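Side-chain contact in tudor and KH domain-containing protein homolog (Drosophila melanogaster, PDB 5YGB), which binds the N-terminus of Piwi through its Tudor domain and takes part in the piRNA metabolism that represses transposable elements in the germline: residues A[206-209]-A[210-214]. The protein carries 1 engineered substitution. Sequence-based numbering, arbitrary orientation. Where two conformers were deposited one is given.
Sequences ADLM and ITQGF
Phe214 N donates to Met209 O (2.8 Å) and Gly213 N to Ile210 O (3.2 Å), the paired bonds of a Schellman motif that closes helix 205-211 of this extended Tudor domain. Gly213 is the C-prime residue, and its positive phi of 88°, which glycine takes readily, turns the chain back. Schellman motifs often carry an apolar contact between C'' and C3, here Phe214 and Met209. In one of the two deposited conformers of Met209 the chain bends at chi3 (65°), which brings CE within 3.9 Å of CB of Phe214, the two side chains crossing at about a right angle. The same methionine packs on Phe150 and Leu153 of helix 144-154, while Phe214 O accepts from Ser146 OG, so the turn is joined to that helix.

Gln212 can be followed outward from the helix end. Its CB and CG each lie 3.3 Å from Leu208 O; the chain then runs on extended, side by side with Leu208, until NE2 comes 3.7 Å from CD2 of that leucine and OE1 takes a weak hydrogen bond from Lys149 NZ.

On Thr211, a chi1 of 55° places OG1 between the backbone N and the carbonyl carbon, from where it reaches back to donate to Asp207 O at 2.8 Å; that oxygen is gripped twice, Thr211 N reaching it at 2.9 Å from the opposite face of the carbonyl plane.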
loop_
_atom_site.group_PDB
_atom_site.type_symbol
_atom_site.label_atom_id
_atom_site.label_comp_id
_atom_site.label_asym_id
_atom_site.label_seq_id
_atom_site.Cartn_x
_atom_site.Cartn_y
_atom_site.Cartn_z
ATOM N N ALA A 206 4.769 18.938 2.473
ATOM C CA ALA A 206 4.939 19.232 3.897
ATOM C C ALA A 206 4.753 20.722 4.170
ATOM O O ALA A 206 4.062 21.113 5.116
ATOM C CB ALA A 206 6.308 18.784 4.377
ATOM N N ASP A 207 5.368 21.561 3.341
ATOM C CA ASP A 207 5.286 22.996 3.569
ATOM C C ASP A 207 3.891 23.526 3.257
ATOM O O ASP A 207 3.424 24.455 3.926
ATOM C CB ASP A 207 6.353 23.729 2.756
ATOM C CG ASP A 207 7.742 23.571 3.356
ATOM O OD1 ASP A 207 7.834 23.289 4.568
ATOM O OD2 ASP A 207 8.739 23.718 2.622
ATOM N N LEU A 208 3.216 22.948 2.268
ATOM C CA LEU A 208 1.823 23.302 2.014
ATOM C C LEU A 208 0.940 22.947 3.216
ATOM O O LEU A 208 0.099 23.747 3.631
ATOM C CB LEU A 208 1.312 22.609 0.754
ATOM C CG LEU A 208 1.864 23.147 -0.559
ATOM C CD1 LEU A 208 1.464 22.234 -1.709
ATOM C CD2 LEU A 208 1.363 24.568 -0.807
ATOM N N MET A 209 1.136 21.765 3.788
ATOM C CA MET A 209 0.320 21.374 4.930
ATOM C C MET A 209 0.585 22.249 6.152
ATOM O O MET A 209 -0.354 22.629 6.840
ATOM C CB MET A 209 0.540 19.905 5.267
ATOM C CG MET A 209 0.022 18.971 4.184
ATOM S SD MET A 209 0.008 17.247 4.694
ATOM C CE MET A 209 -1.213 17.261 6.012
ATOM N N ILE A 210 1.847 22.597 6.400
ATOM C CA ILE A 210 2.192 23.441 7.538
ATOM C C ILE A 210 1.652 24.854 7.350
ATOM O O ILE A 210 0.997 25.393 8.242
ATOM C CB ILE A 210 3.723 23.492 7.752
ATOM C CG1 ILE A 210 4.225 22.118 8.199
ATOM C CG2 ILE A 210 4.079 24.532 8.808
ATOM C CD1 ILE A 210 5.751 21.971 8.180
ATOM N N THR A 211 1.908 25.463 6.197
ATOM C CA THR A 211 1.512 26.859 6.001
ATOM C C THR A 211 -0.002 27.032 5.934
ATOM O O THR A 211 -0.502 28.137 6.128
ATOM C CB THR A 211 2.117 27.469 4.720
ATOM O OG1 THR A 211 1.773 26.668 3.580
ATOM C CG2 THR A 211 3.632 27.577 4.833
ATOM N N GLN A 212 -0.730 25.953 5.663
ATOM C CA GLN A 212 -2.184 26.036 5.565
ATOM C C GLN A 212 -2.906 25.440 6.779
ATOM O O GLN A 212 -4.129 25.298 6.773
ATOM C CB GLN A 212 -2.649 25.371 4.265
ATOM C CG GLN A 212 -2.133 26.116 3.038
ATOM C CD GLN A 212 -2.546 25.496 1.716
ATOM O OE1 GLN A 212 -3.528 24.759 1.633
ATOM N NE2 GLN A 212 -1.799 25.809 0.668
ATOM N N GLY A 213 -2.151 25.095 7.823
ATOM C CA GLY A 213 -2.734 24.749 9.108
ATOM C C GLY A 213 -3.113 23.296 9.319
ATOM O O GLY A 213 -3.844 22.976 10.264
ATOM N N PHE A 214 -2.603 22.408 8.467
ATOM C CA PHE A 214 -2.926 20.981 8.555
ATOM C C PHE A 214 -1.833 20.150 9.228
ATOM O O PHE A 214 -2.018 18.956 9.500
ATOM C CB PHE A 214 -3.192 20.416 7.161
ATOM C CG PHE A 214 -4.382 21.014 6.490
ATOM C CD1 PHE A 214 -5.658 20.566 6.786
ATOM C CD2 PHE A 214 -4.227 22.029 5.565
ATOM C CE1 PHE A 214 -6.755 21.123 6.161
ATOM C CE2 PHE A 214 -5.330 22.594 4.942
ATOM C CZ PHE A 214 -6.590 22.134 5.239
#